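Local coordinates for flagellar hook-associated protein 2 (Bdellovibrio bacteriovorus, PDB 6KTY), which probably caps the tip of the growing flagellar filament as part of an oligomer, helping flagellin subunits polymerise there instead of leaking out of the central channel, at residues Y63-T68 with T72-I77; V128-I133 with M142-S147. One frame throughout, in Å; residues are numbered along the deposited sequence.

Interaction 1: residues Y63-T68 with T72-I77; sequences YIKFET and TKEVYI
The carboxylate of E67 takes a hydrogen bond from the hydroxyl of T72, OG1 to OE1 2.6 Å, on the syn lone pair of OE1. A bend at chi2 brings the E67 carboxylate toward the neighbouring strand, alongside T72, both side chains pointing the same way. Between the backbones, I64 and V75 form one hydrogen-bonded pair and F66 and K73 the next; the straightest of the four bonds runs from K73 N to F66 O. With strand directions 162° apart and only three residues between the segments, this is an antiparallel beta hairpin, in which 71-77 is an outer strand and 63-68 the middle one of a three-stranded sheet completed by 129-136 in this fragment of the longer FliD cap protein.

On the face carrying Y63, K65, E67, T72, E74 and Y76, the E74 carboxylate lies over the Y63 ring. Its OE1 stands 3.1 Å above the ring plane, over the centre, and the two planes are 22° apart. Y63 CG sits between backbone N and carbonyl carbon (chi1 70°), which turns the ring to the side of 129-136, where its OH is hydrogen-bonded to K132 NZ, and E74 reaches over to cover one face. K65 runs extended beside E74, CG to CG 3.9 Å, but K65 NZ and E74 OE2 remain 4.9 Å apart, so the opposite charges do not touch.

On the other face V75 CG2 meets the edge of the F66 ring, 3.7 Å from CE2, while I64 CD1 packs against I77 CG1. V75 also reaches I91 and A94 of helix 84-94.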
loop_
_atom_site.group_PDB
_atom_site.type_symbol
_atom_site.label_atom_id
_atom_site.label_comp_id
_atom_site.label_asym_id
_atom_site.label_seq_id
_atom_site.Cartn_x
_atom_site.Cartn_y
_atom_site.Cartn_z
ATOM N N TYR A 63 -41.896 6.612 14.076
ATOM C CA TYR A 63 -40.575 6.760 14.662
ATOM C C TYR A 63 -39.552 5.730 14.192
ATOM O O TYR A 63 -39.893 4.661 13.650
ATOM C CB TYR A 63 -40.649 6.757 16.195
ATOM C CG TYR A 63 -41.007 5.436 16.846
ATOM C CD1 TYR A 63 -40.034 4.448 17.077
ATOM C CD2 TYR A 63 -42.284 5.189 17.281
ATOM C CE1 TYR A 63 -40.362 3.233 17.697
ATOM C CE2 TYR A 63 -42.619 3.981 17.897
ATOM C CZ TYR A 63 -41.647 3.014 18.110
ATOM O OH TYR A 63 -41.991 1.825 18.715
ATOM N N ILE A 64 -38.287 6.061 14.405
ATOM C CA ILE A 64 -37.194 5.116 14.190
ATOM C C ILE A 64 -36.529 4.877 15.546
ATOM O O ILE A 64 -36.227 5.833 16.267
ATOM C CB ILE A 64 -36.182 5.615 13.157
ATOM C CG1 ILE A 64 -36.839 5.748 11.783
ATOM C CG2 ILE A 64 -34.997 4.677 13.031
ATOM C CD1 ILE A 64 -36.035 6.626 10.851
ATOM N N LYS A 65 -36.340 3.599 15.882
ATOM C CA LYS A 65 -35.753 3.187 17.162
ATOM C C LYS A 65 -34.245 2.958 17.056
ATOM O O LYS A 65 -33.734 2.332 16.109
ATOM C CB LYS A 65 -36.482 1.917 17.651
ATOM C CG LYS A 65 -36.329 1.562 19.121
ATOM C CD LYS A 65 -37.414 0.553 19.538
ATOM C CE LYS A 65 -37.117 -0.086 20.877
ATOM N NZ LYS A 65 -37.903 -1.332 21.097
ATOM N N PHE A 66 -33.506 3.462 18.036
ATOM C CA PHE A 66 -32.075 3.187 18.123
ATOM C C PHE A 66 -31.779 2.654 19.516
ATOM O O PHE A 66 -32.337 3.160 20.499
ATOM C CB PHE A 66 -31.278 4.465 17.866
ATOM C CG PHE A 66 -31.607 5.118 16.566
ATOM C CD1 PHE A 66 -31.142 4.577 15.371
ATOM C CD2 PHE A 66 -32.400 6.267 16.530
ATOM C CE1 PHE A 66 -31.456 5.170 14.157
ATOM C CE2 PHE A 66 -32.709 6.862 15.330
ATOM C CZ PHE A 66 -32.230 6.316 14.133
ATOM N N GLU A 67 -30.956 1.610 19.617
ATOM C CA GLU A 67 -30.491 1.154 20.941
ATOM C C GLU A 67 -29.067 1.656 21.041
ATOM O O GLU A 67 -28.228 1.310 20.200
ATOM C CB GLU A 67 -30.488 -0.358 21.108
ATOM C CG GLU A 67 -31.860 -1.018 20.978
ATOM C CD GLU A 67 -32.801 -0.698 22.125
ATOM O OE1 GLU A 67 -32.434 0.056 23.053
ATOM O OE2 GLU A 67 -33.926 -1.212 22.096
ATOM N N THR A 68 -28.797 2.448 22.070
ATOM C CA THR A 68 -27.505 3.100 22.212
ATOM C C THR A 68 -26.913 2.848 23.589
ATOM O O THR A 68 -27.611 2.406 24.509
ATOM C CB THR A 68 -27.636 4.617 21.962
ATOM O OG1 THR A 68 -28.144 5.256 23.144
ATOM C CG2 THR A 68 -28.586 4.868 20.847
ATOM N N THR A 72 -32.277 3.348 25.090
ATOM C CA THR A 72 -33.128 3.267 23.939
ATOM C C THR A 72 -33.514 4.674 23.523
ATOM O O THR A 72 -33.971 5.466 24.354
ATOM C CB THR A 72 -34.433 2.497 24.236
ATOM O OG1 THR A 72 -34.117 1.192 24.739
ATOM C CG2 THR A 72 -35.280 2.380 22.957
ATOM N N LYS A 73 -33.358 4.976 22.238
ATOM C CA LYS A 73 -33.725 6.282 21.712
ATOM C C LYS A 73 -34.712 6.086 20.569
ATOM O O LYS A 73 -34.508 5.255 19.689
ATOM C CB LYS A 73 -32.491 7.071 21.254
ATOM C CG LYS A 73 -31.397 7.223 22.308
ATOM C CD LYS A 73 -31.788 8.165 23.427
ATOM C CE LYS A 73 -30.662 8.363 24.415
ATOM N NZ LYS A 73 -31.156 8.966 25.686
ATOM N N GLU A 74 -35.817 6.817 20.615
ATOM C CA GLU A 74 -36.824 6.734 19.573
ATOM C C GLU A 74 -36.978 8.105 18.971
ATOM O O GLU A 74 -37.455 8.996 19.667
ATOM C CB GLU A 74 -38.154 6.229 20.145
ATOM C CG GLU A 74 -38.121 4.730 20.481
ATOM C CD GLU A 74 -39.443 4.180 20.999
ATOM O OE1 GLU A 74 -40.522 4.650 20.549
ATOM O OE2 GLU A 74 -39.406 3.254 21.849
ATOM N N VAL A 75 -36.606 8.254 17.690
ATOM C CA VAL A 75 -36.673 9.537 16.978
ATOM C C VAL A 75 -37.985 9.616 16.192
ATOM O O VAL A 75 -38.276 8.755 15.367
ATOM C CB VAL A 75 -35.463 9.718 16.020
ATOM C CG1 VAL A 75 -35.673 10.899 15.063
ATOM C CG2 VAL A 75 -34.165 9.914 16.831
ATOM N N TYR A 76 -38.764 10.649 16.487
ATOM C CA TYR A 76 -40.116 10.812 15.950
ATOM C C TYR A 76 -40.088 11.429 14.558
ATOM O O TYR A 76 -39.614 12.558 14.372
ATOM C CB TYR A 76 -40.951 11.699 16.868
ATOM C CG TYR A 76 -40.980 11.256 18.325
ATOM C CD1 TYR A 76 -41.221 9.917 18.674
ATOM C CD2 TYR A 76 -40.752 12.170 19.363
ATOM C CE1 TYR A 76 -41.243 9.504 20.013
ATOM C CE2 TYR A 76 -40.773 11.767 20.692
ATOM C CZ TYR A 76 -41.024 10.437 21.012
ATOM O OH TYR A 76 -41.057 10.040 22.337
ATOM N N ILE A 77 -40.651 10.709 13.594
ATOM C CA ILE A 77 -40.711 11.188 12.217
ATOM C C ILE A 77 -42.091 11.774 11.905
ATOM O O ILE A 77 -43.117 11.092 11.891
ATOM C CB ILE A 77 -40.313 10.099 11.250
ATOM C CG1 ILE A 77 -38.867 9.667 11.569
ATOM C CG2 ILE A 77 -40.440 10.593 9.801
ATOM C CD1 ILE A 77 -37.895 10.844 11.633
#

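Interaction 2: residues V128-I133 with M142-S147; sequences VTFPKI and MYFEES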
loop_
_atom_site.group_PDB
_atom_site.type_symbol
_atom_site.label_atom_id
_atom_site.label_comp_id
_atom_site.label_asym_id
_atom_site.label_seq_id
_atom_site.Cartn_x
_atom_site.Cartn_y
_atom_site.Cartn_z
ATOM N N VAL A 128 -24.319 0.751 18.665
ATOM C CA VAL A 128 -25.661 1.230 18.331
ATOM C C VAL A 128 -26.336 0.183 17.452
ATOM O O VAL A 128 -25.755 -0.292 16.476
ATOM C CB VAL A 128 -25.643 2.608 17.568
ATOM C CG1 VAL A 128 -27.064 3.031 17.123
ATOM C CG2 VAL A 128 -24.987 3.727 18.431
ATOM N N THR A 129 -27.570 -0.194 17.767
ATOM C CA THR A 129 -28.304 -1.073 16.866
ATOM C C THR A 129 -29.557 -0.359 16.396
ATOM O O THR A 129 -30.007 0.616 17.003
ATOM C CB THR A 129 -28.630 -2.452 17.477
ATOM O OG1 THR A 129 -29.421 -2.263 18.659
ATOM C CG2 THR A 129 -27.348 -3.248 17.775
ATOM N N PHE A 130 -30.139 -0.906 15.336
ATOM C CA PHE A 130 -31.237 -0.296 14.600
ATOM C C PHE A 130 -32.351 -1.325 14.456
ATOM O O PHE A 130 -32.518 -1.905 13.386
ATOM C CB PHE A 130 -30.691 0.116 13.225
ATOM C CG PHE A 130 -29.444 0.992 13.297
ATOM C CD1 PHE A 130 -28.196 0.441 13.386
ATOM C CD2 PHE A 130 -29.556 2.375 13.235
ATOM C CE1 PHE A 130 -27.062 1.237 13.454
ATOM C CE2 PHE A 130 -28.440 3.193 13.309
ATOM C CZ PHE A 130 -27.196 2.635 13.406
ATOM N N PRO A 131 -33.126 -1.562 15.542
ATOM C CA PRO A 131 -33.962 -2.751 15.635
ATOM C C PRO A 131 -35.394 -2.591 15.115
ATOM O O PRO A 131 -36.099 -3.580 14.978
ATOM C CB PRO A 131 -34.000 -3.014 17.148
ATOM C CG PRO A 131 -34.007 -1.613 17.703
ATOM C CD PRO A 131 -32.980 -0.912 16.864
ATOM N N LYS A 132 -35.822 -1.369 14.841
ATOM C CA LYS A 132 -37.202 -1.140 14.488
ATOM C C LYS A 132 -37.372 0.185 13.748
ATOM O O LYS A 132 -36.852 1.224 14.167
ATOM C CB LYS A 132 -38.069 -1.150 15.774
ATOM C CG LYS A 132 -39.549 -1.157 15.555
ATOM C CD LYS A 132 -40.306 -0.772 16.865
ATOM C CE LYS A 132 -41.604 -1.521 17.003
ATOM N NZ LYS A 132 -42.427 -1.014 18.150
ATOM N N ILE A 133 -38.096 0.132 12.636
ATOM C CA ILE A 133 -38.579 1.333 11.959
ATOM C C ILE A 133 -40.095 1.184 11.931
ATOM O O ILE A 133 -40.606 0.181 11.432
ATOM C CB ILE A 133 -38.012 1.469 10.531
ATOM C CG1 ILE A 133 -36.507 1.641 10.570
ATOM C CG2 ILE A 133 -38.614 2.696 9.850
ATOM C CD1 ILE A 133 -35.826 1.347 9.240
ATOM N N MET A 142 -39.098 2.400 4.023
ATOM C CA MET A 142 -37.708 2.636 4.417
ATOM C C MET A 142 -37.249 1.565 5.363
ATOM O O MET A 142 -37.936 1.252 6.326
ATOM C CB MET A 142 -37.507 3.989 5.124
ATOM C CG MET A 142 -36.073 4.436 5.069
ATOM S SD MET A 142 -35.113 4.063 6.548
ATOM C CE MET A 142 -35.416 5.635 7.375
ATOM N N TYR A 143 -36.072 1.034 5.083
ATOM C CA TYR A 143 -35.472 0.063 5.953
ATOM C C TYR A 143 -33.964 0.169 5.842
ATOM O O TYR A 143 -33.429 0.664 4.857
ATOM C CB TYR A 143 -35.977 -1.378 5.635
ATOM C CG TYR A 143 -35.600 -1.930 4.263
ATOM C CD1 TYR A 143 -36.356 -1.627 3.135
ATOM C CD2 TYR A 143 -34.519 -2.811 4.119
ATOM C CE1 TYR A 143 -36.019 -2.147 1.886
ATOM C CE2 TYR A 143 -34.161 -3.323 2.883
ATOM C CZ TYR A 143 -34.923 -2.997 1.777
ATOM O OH TYR A 143 -34.567 -3.511 0.568
ATOM N N PHE A 144 -33.293 -0.282 6.875
ATOM C CA PHE A 144 -31.844 -0.364 6.892
ATOM C C PHE A 144 -31.403 -1.660 6.211
ATOM O O PHE A 144 -31.477 -2.721 6.806
ATOM C CB PHE A 144 -31.353 -0.262 8.348
ATOM C CG PHE A 144 -31.606 1.099 8.991
ATOM C CD1 PHE A 144 -31.171 2.280 8.366
ATOM C CD2 PHE A 144 -32.206 1.196 10.241
ATOM C CE1 PHE A 144 -31.360 3.509 8.950
ATOM C CE2 PHE A 144 -32.426 2.447 10.834
ATOM C CZ PHE A 144 -32.002 3.607 10.188
ATOM N N GLU A 145 -30.985 -1.555 4.945
ATOM C CA GLU A 145 -30.589 -2.705 4.108
ATOM C C GLU A 145 -29.268 -3.267 4.643
ATOM O O GLU A 145 -28.984 -4.460 4.549
ATOM C CB GLU A 145 -30.404 -2.232 2.658
ATOM C CG GLU A 145 -30.642 -3.282 1.554
ATOM C CD GLU A 145 -30.561 -2.691 0.132
ATOM O OE1 GLU A 145 -30.298 -1.474 -0.030
ATOM O OE2 GLU A 145 -30.760 -3.446 -0.845
ATOM N N GLU A 146 -28.471 -2.397 5.258
ATOM C CA GLU A 146 -27.193 -2.815 5.783
ATOM C C GLU A 146 -26.902 -2.118 7.099
ATOM O O GLU A 146 -27.235 -0.949 7.261
ATOM C CB GLU A 146 -26.121 -2.455 4.749
ATOM C CG GLU A 146 -25.319 -3.621 4.178
ATOM C CD GLU A 146 -24.051 -3.137 3.491
ATOM O OE1 GLU A 146 -24.172 -2.549 2.385
ATOM O OE2 GLU A 146 -22.948 -3.300 4.076
ATOM N N SER A 147 -26.302 -2.828 8.050
ATOM C CA SER A 147 -25.746 -2.166 9.231
ATOM C C SER A 147 -24.364 -2.703 9.587
ATOM O O SER A 147 -23.983 -3.797 9.142
ATOM C CB SER A 147 -26.680 -2.293 10.424
ATOM O OG SER A 147 -26.964 -3.636 10.706
#
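The touching parts of 128-133 and 142-147 run 171° apart in direction, yet the backbones are too far separated to pair as strands: the CA atoms of F130 and F144 are 7.7 Å apart, and side chains fill the interval. F130 and F144 make a T-shaped pair, the edge of F130 turned to the face of F144, with centroids 5.2 Å apart and planes at 67°. The approach is tight at the root of F130, whose CB lies 3.5 Å from F144 CD2. I133 adds a CH-pi contact, its CD1 standing 4.2 Å from the F144 centroid and 28° off the ring normal. Its extended chi2 carries that methyl out to the second segment, where it also meets Y143 CA at 3.5 Å and M142 SD at 3.9 Å. M142, bent at chi2 and chi3, brings its sulfur back to this methyl.

Beyond F144 the chain turns at E145, and E145 and E146 both face M47 in a classic beta bulge. The apolar cluster thus bridges two sheets: strand 129-136 borders 63-68 in one, strand 144-148 borders 45-48 in the other, and A46 of strand 45-48 touches F130, F144 and S147, with V117 of strand 113-119 also against F130.

In the fold
Strand 63-68 ties the two contacts together: it pairs with 72-77 in interaction 1 and with 129-136, which supplies one side of interaction 2. The centres are about 10 Å apart, and T129 N to E67 O (2.9 Å) is among the bonds joining them, while F66 CD1 packs on F130 CD2 at 3.5 Å. Interaction 1 works within a sheet, largely through backbone hydrogen bonds, with one face mostly polar and the other, mostly apolar, reaching helix 84-94; four of its residues are buried. Interaction 2 works between sheets, mainly through apolar side chains, with no hydrogen bond between the segments, and is the more exposed, only M142 being buried among its six touching residues.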